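Local coordinates for protein glutaredoxin (Grx-1) (Archaeoglobus fulgidus, PDB 3IC4) that probably transfers electrons in thiol-disulfide exchange, as expected of a small glutaredoxin with a thioredoxin-type fold, at residues 12-17 against 69-74. Sequence-based numbering, arbitrary orientation.
Sequences AEVLMY and PVVVKG
Pro-69, which follows a cis peptide bond, sets its CA against Tyr-17 O in a CA-H...O contact of 3.4 Å; a cis-proline entering this strand is a hallmark of the thioredoxin fold. The pairing that follows illustrates how two antiparallel central strands are joined. Val-70 forms a hydrogen-bonded pair with Tyr-17: Val-70 N donates to Tyr-17 O, and Tyr-17 N returns a bond of 2.8 Å to Val-70 O, nearly straight at 169°. The same Val-70 O also receives the CA-H of Met-16 and lies near the plane of the Tyr-17 ring, at its edge.

Val-71 and Met-16 form a non-hydrogen-bonded pair on the opposite face, their backbones bonding outward to strands 76-79 and 40-43. CG1 of Val-71, anti to the backbone N (chi1 -180°), meets Val-14 CG1 at 3.7 Å, whereas CG2 rests against Met-16 CG. An alanine here would lack both methyls and is likely to leave a gap between Val-14 CG1 and Met-16 CG. Val-72 and Leu-15 exchange a second pair of bonds; Val-72 O also accepts from a water placed to donate to Ala-12 O, and Val-72 CG2 reaches the Tyr-17 ring edge at CE2, 4.0 Å away. Lys-73 lays its CG beside Glu-13 O, while its extended chain reaches helix 83-91, where NZ hydrogen-bonds to Ile-90 O. At Gly-74, N donates to a water that itself donates to Glu-13 O.

Four backbone bonds thus satisfy the inward-facing amides and carbonyls, Met-16 and Val-71 face helices 23-35 and 83-91, the Tyr-17 ring meets helix 49-63 on the other side, and water takes over where direct pairing stops, beyond Leu-15 and Val-72.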
loop_
_atom_site.group_PDB
_atom_site.type_symbol
_atom_site.label_atom_id
_atom_site.label_comp_id
_atom_site.label_asym_id
_atom_site.label_seq_id
_atom_site.Cartn_x
_atom_site.Cartn_y
_atom_site.Cartn_z
ATOM N N ALA A 12 -7.240 7.804 -0.685
ATOM C CA ALA A 12 -6.764 7.386 -2.037
ATOM C C ALA A 12 -7.748 6.369 -2.629
ATOM O O ALA A 12 -8.225 5.494 -1.920
ATOM C CB ALA A 12 -5.345 6.759 -1.987
ATOM N N GLU A 13 -7.962 6.392 -3.951
ATOM C CA GLU A 13 -8.765 5.310 -4.572
ATOM C C GLU A 13 -7.976 4.037 -4.512
ATOM O O GLU A 13 -8.535 3.004 -4.147
ATOM C CB GLU A 13 -9.168 5.603 -6.013
ATOM C CG GLU A 13 -10.268 6.704 -6.166
ATOM C CD GLU A 13 -11.630 6.470 -5.394
ATOM O OE1 GLU A 13 -12.215 5.339 -5.496
ATOM O OE2 GLU A 13 -12.126 7.444 -4.722
ATOM N N VAL A 14 -6.677 4.132 -4.805
ATOM C CA VAL A 14 -5.759 2.991 -4.657
ATOM C C VAL A 14 -4.523 3.390 -3.819
ATOM O O VAL A 14 -3.886 4.411 -4.051
ATOM C CB VAL A 14 -5.321 2.470 -6.040
ATOM C CG1 VAL A 14 -4.352 1.345 -5.901
ATOM C CG2 VAL A 14 -6.523 2.038 -6.810
ATOM N N LEU A 15 -4.225 2.573 -2.809
ATOM C CA LEU A 15 -3.086 2.848 -1.933
ATOM C C LEU A 15 -2.203 1.619 -1.828
ATOM O O LEU A 15 -2.693 0.528 -1.554
ATOM C CB LEU A 15 -3.604 3.191 -0.515
ATOM C CG LEU A 15 -2.534 3.513 0.530
ATOM C CD1 LEU A 15 -1.728 4.744 0.165
ATOM C CD2 LEU A 15 -3.138 3.695 1.924
HETATM N N MSE A 16 -0.904 1.847 -2.013
HETATM C CA MSE A 16 0.110 0.834 -1.741
HETATM C C MSE A 16 0.939 1.147 -0.501
HETATM O O MSE A 16 1.435 2.281 -0.329
HETATM C CB MSE A 16 1.033 0.739 -2.950
HETATM C CG MSE A 16 2.052 -0.312 -2.843
HETATM SE SE MSE A 16 3.295 -0.198 -4.309
HETATM C CE MSE A 16 4.931 -0.583 -3.356
ATOM N N TYR A 17 1.138 0.111 0.315
ATOM C CA TYR A 17 2.085 0.139 1.425
ATOM C C TYR A 17 3.270 -0.738 1.037
ATOM O O TYR A 17 3.098 -1.862 0.584
ATOM C CB TYR A 17 1.470 -0.458 2.663
ATOM C CG TYR A 17 0.293 0.260 3.213
ATOM C CD1 TYR A 17 0.441 1.242 4.197
ATOM C CD2 TYR A 17 -1.002 -0.074 2.789
ATOM C CE1 TYR A 17 -0.690 1.859 4.744
ATOM C CE2 TYR A 17 -2.115 0.541 3.348
ATOM C CZ TYR A 17 -1.939 1.496 4.297
ATOM O OH TYR A 17 -3.053 2.056 4.812
ATOM N N PRO A 69 4.422 -6.193 -0.328
ATOM C CA PRO A 69 3.469 -5.058 -0.520
ATOM C C PRO A 69 2.031 -5.370 -0.163
ATOM O O PRO A 69 1.607 -6.505 -0.216
ATOM C CB PRO A 69 3.546 -4.782 -2.043
ATOM C CG PRO A 69 3.865 -6.176 -2.623
ATOM C CD PRO A 69 4.866 -6.717 -1.643
ATOM N N VAL A 70 1.281 -4.329 0.232
ATOM C CA VAL A 70 -0.181 -4.432 0.326
ATOM C C VAL A 70 -0.777 -3.322 -0.525
ATOM O O VAL A 70 -0.349 -2.155 -0.454
ATOM C CB VAL A 70 -0.705 -4.345 1.774
ATOM C CG1 VAL A 70 -2.287 -4.259 1.831
ATOM C CG2 VAL A 70 -0.179 -5.534 2.545
ATOM N N VAL A 71 -1.689 -3.693 -1.383
ATOM C CA VAL A 71 -2.412 -2.714 -2.211
ATOM C C VAL A 71 -3.891 -2.822 -1.825
ATOM O O VAL A 71 -4.472 -3.890 -1.817
ATOM C CB VAL A 71 -2.219 -2.913 -3.724
ATOM C CG1 VAL A 71 -3.004 -1.846 -4.524
ATOM C CG2 VAL A 71 -0.726 -2.825 -4.082
ATOM N N VAL A 72 -4.445 -1.658 -1.534
ATOM C CA VAL A 72 -5.803 -1.526 -1.019
ATOM C C VAL A 72 -6.636 -0.712 -1.970
ATOM O O VAL A 72 -6.214 0.382 -2.418
ATOM C CB VAL A 72 -5.863 -0.842 0.367
ATOM C CG1 VAL A 72 -7.351 -0.884 0.887
ATOM C CG2 VAL A 72 -4.869 -1.533 1.316
ATOM N N LYS A 73 -7.804 -1.237 -2.302
ATOM C CA LYS A 73 -8.830 -0.447 -3.053
ATOM C C LYS A 73 -10.162 -0.692 -2.410
ATOM O O LYS A 73 -10.682 -1.821 -2.489
ATOM C CB LYS A 73 -8.893 -0.886 -4.514
ATOM C CG LYS A 73 -9.798 0.000 -5.363
ATOM C CD LYS A 73 -9.974 -0.456 -6.783
ATOM C CE LYS A 73 -11.098 0.334 -7.441
ATOM N NZ LYS A 73 -10.819 0.422 -8.901
ATOM N N GLY A 74 -10.756 0.345 -1.803
ATOM C CA GLY A 74 -12.045 0.204 -1.089
ATOM C C GLY A 74 -11.851 -0.758 0.083
ATOM O O GLY A 74 -10.882 -0.600 0.833
HETATM O O HOH W 1 -7.500 2.626 -1.077
HETATM O O HOH W 2 -10.662 2.923 -2.495
#